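Long-range contacts in Agap007691-pb (Anopheles gambiae, PDB 5C98), which is a serpin of undetermined function that, going by its family, may inhibit serine-type endopeptidases: residues Leu98-Val103 and Thr124-Asp129; Leu169-Gly174 and Thr316-Phe321. One frame throughout, in Å; residues are numbered along the deposited sequence.

Contact 1: Leu98-Val103 and Thr124-Asp129; sequences LSFVLV and TVEPVD
Phe100-Val103 and Thr124-Val128 pair as parallel strands, with Thr124-Val128 at the edge of the main sheet of the serpin and Phe100-Val103 one place further in. Val101 faces Val125, and its backbone is held at both ends: Val101 N donates to Thr124 O (2.9 Å), and Glu126 N reaches Val101 O in a nearly straight bond of 168°. One step on, Val103 N meets Glu126 O at a looser 3.3 Å, from above the carbonyl plane, whereas Val128 N closes on Val103 O at 2.9 Å. At the start of the pair Thr124 N is buried without a partner. On the face of the sheet that carries Phe100, Leu102 and Glu126, the ring of Phe100, its CG trans to N (chi1 -176°), brings CE1 to 3.8 Å from Thr124 CG2. The same ring turns its edge to Glu126, whose OE1 lies in the ring plane 3.6 Å from Phe100 CZ; the carboxylate plane stands at 79° to the ring, a placing that probably suits the slightly positive ring hydrogens. Strand 95-104, helix 111-119 and strand 124-128 form a beta-alpha-beta unit, and the helix covers the face of Val101, Val103 and Val125 through Phe113 and Phe117. There Val103 CG2 fits between Val125 and Pro127, 3.9 Å from Val125 CG1, with the side chains of Val103 and Val125 roughly at right angles. Helix 133-146 lies over the Phe100 face, where Phe143 stacks on Phe100 and Val140 meets Leu102. Beyond the ring, Leu102 CD2 rests against both methyls of Val128, 3.8 Å from CG2.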
loop_
_atom_site.group_PDB
_atom_site.type_symbol
_atom_site.label_atom_id
_atom_site.label_comp_id
_atom_site.label_asym_id
_atom_site.label_seq_id
_atom_site.Cartn_x
_atom_site.Cartn_y
_atom_site.Cartn_z
ATOM N N LEU A 98 -9.765 -0.117 -2.414
ATOM C CA LEU A 98 -10.764 -0.604 -3.354
ATOM C C LEU A 98 -10.149 -1.657 -4.249
ATOM O O LEU A 98 -9.111 -1.402 -4.875
ATOM C CB LEU A 98 -11.296 0.538 -4.222
ATOM C CG LEU A 98 -12.099 1.627 -3.500
ATOM C CD1 LEU A 98 -12.146 2.922 -4.338
ATOM C CD2 LEU A 98 -13.491 1.110 -3.182
ATOM N N SER A 99 -10.771 -2.818 -4.318
ATOM C CA SER A 99 -10.380 -3.856 -5.256
ATOM C C SER A 99 -11.307 -3.880 -6.462
ATOM O O SER A 99 -12.472 -3.479 -6.403
ATOM C CB SER A 99 -10.372 -5.230 -4.606
ATOM O OG SER A 99 -11.649 -5.560 -4.092
ATOM N N PHE A 100 -10.775 -4.411 -7.560
ATOM C CA PHE A 100 -11.501 -4.458 -8.819
ATOM C C PHE A 100 -11.010 -5.699 -9.539
ATOM O O PHE A 100 -9.810 -6.018 -9.500
ATOM C CB PHE A 100 -11.187 -3.190 -9.608
ATOM C CG PHE A 100 -11.933 -3.049 -10.886
ATOM C CD1 PHE A 100 -13.249 -2.636 -10.867
ATOM C CD2 PHE A 100 -11.333 -3.321 -12.108
ATOM C CE1 PHE A 100 -13.985 -2.498 -12.047
ATOM C CE2 PHE A 100 -12.052 -3.173 -13.292
ATOM C CZ PHE A 100 -13.382 -2.785 -13.267
ATOM N N VAL A 101 -11.926 -6.403 -10.172
ATOM C CA VAL A 101 -11.620 -7.668 -10.815
ATOM C C VAL A 101 -12.076 -7.600 -12.259
ATOM O O VAL A 101 -13.219 -7.205 -12.535
ATOM C CB VAL A 101 -12.319 -8.834 -10.099
ATOM C CG1 VAL A 101 -11.958 -10.160 -10.711
ATOM C CG2 VAL A 101 -12.016 -8.824 -8.610
ATOM N N LEU A 102 -11.193 -7.998 -13.178
ATOM C CA LEU A 102 -11.578 -8.243 -14.561
ATOM C C LEU A 102 -11.707 -9.738 -14.798
ATOM O O LEU A 102 -10.865 -10.523 -14.370
ATOM C CB LEU A 102 -10.542 -7.710 -15.550
ATOM C CG LEU A 102 -10.315 -6.206 -15.611
ATOM C CD1 LEU A 102 -9.169 -5.909 -16.558
ATOM C CD2 LEU A 102 -11.592 -5.527 -16.076
ATOM N N VAL A 103 -12.773 -10.127 -15.481
ATOM C CA VAL A 103 -12.968 -11.500 -15.931
ATOM C C VAL A 103 -13.258 -11.477 -17.426
ATOM O O VAL A 103 -13.887 -10.547 -17.948
ATOM C CB VAL A 103 -14.106 -12.233 -15.180
ATOM C CG1 VAL A 103 -13.740 -12.467 -13.724
ATOM C CG2 VAL A 103 -15.423 -11.479 -15.300
ATOM N N THR A 124 -15.807 -5.016 -6.922
ATOM C CA THR A 124 -16.505 -4.874 -8.190
ATOM C C THR A 124 -15.829 -5.769 -9.219
ATOM O O THR A 124 -14.601 -5.771 -9.342
ATOM C CB THR A 124 -16.519 -3.407 -8.643
ATOM O OG1 THR A 124 -17.368 -2.646 -7.756
ATOM C CG2 THR A 124 -17.107 -3.289 -10.034
ATOM N N VAL A 125 -16.630 -6.571 -9.901
ATOM C CA VAL A 125 -16.171 -7.427 -10.991
ATOM C C VAL A 125 -16.758 -6.881 -12.278
ATOM O O VAL A 125 -17.976 -6.666 -12.370
ATOM C CB VAL A 125 -16.623 -8.882 -10.776
ATOM C CG1 VAL A 125 -16.173 -9.772 -11.917
ATOM C CG2 VAL A 125 -16.104 -9.424 -9.465
ATOM N N GLU A 126 -15.913 -6.673 -13.282
ATOM C CA GLU A 126 -16.385 -6.271 -14.602
ATOM C C GLU A 126 -15.970 -7.292 -15.651
ATOM O O GLU A 126 -14.764 -7.556 -15.809
ATOM C CB GLU A 126 -15.859 -4.896 -14.987
ATOM C CG GLU A 126 -16.489 -4.396 -16.277
ATOM C CD GLU A 126 -16.337 -2.901 -16.495
ATOM O OE1 GLU A 126 -16.131 -2.163 -15.503
ATOM O OE2 GLU A 126 -16.435 -2.461 -17.664
ATOM N N PRO A 127 -16.918 -7.903 -16.368
ATOM C CA PRO A 127 -16.550 -8.721 -17.532
ATOM C C PRO A 127 -16.118 -7.828 -18.681
ATOM O O PRO A 127 -16.793 -6.854 -19.014
ATOM C CB PRO A 127 -17.843 -9.464 -17.874
ATOM C CG PRO A 127 -18.781 -9.204 -16.765
ATOM C CD PRO A 127 -18.367 -7.925 -16.133
ATOM N N VAL A 128 -14.995 -8.178 -19.303
ATOM C CA VAL A 128 -14.471 -7.418 -20.429
ATOM C C VAL A 128 -13.895 -8.392 -21.444
ATOM O O VAL A 128 -13.694 -9.581 -21.172
ATOM C CB VAL A 128 -13.386 -6.406 -20.007
ATOM C CG1 VAL A 128 -13.945 -5.355 -19.054
ATOM C CG2 VAL A 128 -12.176 -7.129 -19.422
ATOM N N ASP A 129 -13.598 -7.857 -22.618
ATOM C CA ASP A 129 -12.873 -8.612 -23.630
ATOM C C ASP A 129 -11.394 -8.515 -23.286
ATOM O O ASP A 129 -10.718 -7.575 -23.698
ATOM C CB ASP A 129 -13.168 -8.023 -25.000
ATOM C CG ASP A 129 -12.380 -8.681 -26.098
ATOM O OD1 ASP A 129 -11.719 -9.715 -25.825
ATOM O OD2 ASP A 129 -12.452 -8.183 -27.240
#

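Contact 2: Leu169-Gly174 and Thr316-Phe321; sequences LMLFSG and TRLNGF
Asn319 OD1 accepts two backbone N-H groups, from Leu169 N at 3.2 Å and from Lys168 N just before it. The Leu169 N-H lies in the carbonyl plane of the amide, on a lone pair. Asn319 also gives its own N-H to Leu169 O (3.0 Å between Asn319 N and Leu169 O), so the backbone of Leu169 is gripped on both its polar atoms by one residue. Asn319 CG sits beside its own backbone N (chi1 -63°), which folds the amide back toward Leu169. Further along, strand pairing takes over with Leu171 N to Gly320 O, 3.0 Å, the donor tilted 33° from the carbonyl plane. Lacking a side chain, Gly320 lets the bent end of Met170 bring CE within 3.9 Å of Gly320 CA. On the opposite face of the sheet, Leu171 and Phe321 run side by side: Leu171 CD2 lies over the ring centre, 3.5 Å from the centroid, in a CH-pi contact. Ser173 CB meets the edge of this ring, while Ser173 OG turns to His45 and Gln323. Leu318 CD1 packs across Leu169 CG (3.8 Å), and helix 43-51 covers this apolar face. In inhibitory serpins the cleaved reactive loop inserts between the strands equivalent to 169-177 and 320-328, so if this protein inhibits in that way, bonds such as Leu171 N to Gly320 O would probably have to yield.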
loop_
_atom_site.group_PDB
_atom_site.type_symbol
_atom_site.label_atom_id
_atom_site.label_comp_id
_atom_site.label_asym_id
_atom_site.label_seq_id
_atom_site.Cartn_x
_atom_site.Cartn_y
_atom_site.Cartn_z
ATOM N N LEU A 169 -8.445 -13.669 -15.938
ATOM C CA LEU A 169 -8.754 -13.208 -14.587
ATOM C C LEU A 169 -7.639 -12.294 -14.116
ATOM O O LEU A 169 -6.479 -12.717 -14.065
ATOM C CB LEU A 169 -8.836 -14.399 -13.641
ATOM C CG LEU A 169 -9.117 -14.093 -12.182
ATOM C CD1 LEU A 169 -10.551 -13.579 -11.988
ATOM C CD2 LEU A 169 -8.919 -15.357 -11.330
ATOM N N MET A 170 -7.982 -11.066 -13.717
ATOM C CA MET A 170 -6.992 -10.123 -13.221
ATOM C C MET A 170 -7.558 -9.338 -12.056
ATOM O O MET A 170 -8.763 -9.084 -11.986
ATOM C CB MET A 170 -6.590 -9.119 -14.290
ATOM C CG MET A 170 -6.077 -9.791 -15.560
ATOM S SD MET A 170 -5.227 -8.642 -16.659
ATOM C CE MET A 170 -3.686 -8.468 -15.794
ATOM N N LEU A 171 -6.671 -8.981 -11.128
ATOM C CA LEU A 171 -7.043 -8.337 -9.880
ATOM C C LEU A 171 -6.310 -7.011 -9.756
ATOM O O LEU A 171 -5.159 -6.891 -10.187
ATOM C CB LEU A 171 -6.656 -9.231 -8.682
ATOM C CG LEU A 171 -6.992 -8.725 -7.275
ATOM C CD1 LEU A 171 -8.499 -8.528 -7.087
ATOM C CD2 LEU A 171 -6.430 -9.723 -6.276
ATOM N N PHE A 172 -6.961 -6.015 -9.156
ATOM C CA PHE A 172 -6.415 -4.684 -8.952
ATOM C C PHE A 172 -6.723 -4.204 -7.546
ATOM O O PHE A 172 -7.793 -4.491 -7.013
ATOM C CB PHE A 172 -6.967 -3.719 -10.010
ATOM C CG PHE A 172 -6.738 -4.231 -11.388
ATOM C CD1 PHE A 172 -5.565 -3.921 -12.067
ATOM C CD2 PHE A 172 -7.639 -5.078 -11.992
ATOM C CE1 PHE A 172 -5.340 -4.451 -13.325
ATOM C CE2 PHE A 172 -7.395 -5.612 -13.225
ATOM C CZ PHE A 172 -6.257 -5.291 -13.896
ATOM N N SER A 173 -5.759 -3.499 -6.940
ATOM C CA SER A 173 -5.910 -2.904 -5.619
ATOM C C SER A 173 -5.487 -1.453 -5.704
ATOM O O SER A 173 -4.384 -1.160 -6.170
ATOM C CB SER A 173 -4.980 -3.614 -4.638
ATOM O OG SER A 173 -4.761 -2.790 -3.494
ATOM N N GLY A 174 -6.337 -0.553 -5.244
ATOM C CA GLY A 174 -5.967 0.838 -5.063
ATOM C C GLY A 174 -6.051 1.218 -3.601
ATOM O O GLY A 174 -7.115 1.026 -3.004
ATOM N N THR A 316 -8.362 -21.908 -12.976
ATOM C CA THR A 316 -7.474 -20.948 -13.610
ATOM C C THR A 316 -6.538 -20.337 -12.578
ATOM O O THR A 316 -6.873 -20.208 -11.401
ATOM C CB THR A 316 -8.240 -19.807 -14.328
ATOM O OG1 THR A 316 -7.299 -18.898 -14.928
ATOM C CG2 THR A 316 -9.113 -19.024 -13.375
ATOM N N ARG A 317 -5.351 -19.952 -13.032
ATOM C CA ARG A 317 -4.476 -19.122 -12.227
ATOM C C ARG A 317 -4.952 -17.678 -12.283
ATOM O O ARG A 317 -5.744 -17.286 -13.143
ATOM C CB ARG A 317 -3.048 -19.184 -12.762
ATOM C CG ARG A 317 -2.930 -18.625 -14.178
ATOM C CD ARG A 317 -1.595 -18.957 -14.826
ATOM N NE ARG A 317 -1.473 -20.389 -15.082
ATOM C CZ ARG A 317 -0.320 -21.008 -15.327
ATOM N NH1 ARG A 317 0.817 -20.319 -15.329
ATOM N NH2 ARG A 317 -0.302 -22.319 -15.559
ATOM N N LEU A 318 -4.464 -16.887 -11.341
ATOM C CA LEU A 318 -4.643 -15.449 -11.407
ATOM C C LEU A 318 -3.601 -14.911 -12.370
ATOM O O LEU A 318 -2.403 -15.105 -12.153
ATOM C CB LEU A 318 -4.478 -14.867 -10.015
ATOM C CG LEU A 318 -4.661 -13.363 -9.875
ATOM C CD1 LEU A 318 -5.979 -12.891 -10.474
ATOM C CD2 LEU A 318 -4.531 -12.968 -8.385
ATOM N N ASN A 319 -4.048 -14.277 -13.457
ATOM C CA ASN A 319 -3.119 -13.873 -14.514
ATOM C C ASN A 319 -2.328 -12.611 -14.202
ATOM O O ASN A 319 -1.261 -12.408 -14.792
ATOM C CB ASN A 319 -3.853 -13.687 -15.845
ATOM C CG ASN A 319 -4.459 -14.956 -16.338
ATOM O OD1 ASN A 319 -5.673 -15.101 -16.384
ATOM N ND2 ASN A 319 -3.602 -15.930 -16.662
ATOM N N GLY A 320 -2.800 -11.782 -13.277
ATOM C CA GLY A 320 -2.117 -10.569 -12.914
ATOM C C GLY A 320 -2.728 -9.967 -11.677
ATOM O O GLY A 320 -3.904 -10.207 -11.381
ATOM N N PHE A 321 -1.918 -9.202 -10.957
ATOM C CA PHE A 321 -2.381 -8.461 -9.777
ATOM C C PHE A 321 -1.525 -7.211 -9.713
ATOM O O PHE A 321 -0.321 -7.310 -9.468
ATOM C CB PHE A 321 -2.234 -9.313 -8.512
ATOM C CG PHE A 321 -2.783 -8.674 -7.250
ATOM C CD1 PHE A 321 -3.516 -7.494 -7.297
ATOM C CD2 PHE A 321 -2.559 -9.260 -6.016
ATOM C CE1 PHE A 321 -4.027 -6.906 -6.119
ATOM C CE2 PHE A 321 -3.055 -8.664 -4.856
ATOM C CZ PHE A 321 -3.781 -7.503 -4.919
#

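In the fold
The two contacts lie in the main serpin sheet with centres about 9 Å apart, and contact 1 closes along the chain before contact 2 opens. Strands 95-104 and 169-177 run antiparallel as neighbours, joined by Phe100 O to Phe172 N and Leu102 N to Met170 O, both 2.9 Å and probably hydrogen bonds. The order is therefore 124-128, 95-104, 169-177, 320-328, with contact 1 at the edge and contact 2 inward. Direct pairing of 169-177 with 320-328 means that no loop strand is inserted there, which is consistent with the native, loop-expelled state of serpins; residues 335-343, not modelled, probably belong to a mobile reactive loop.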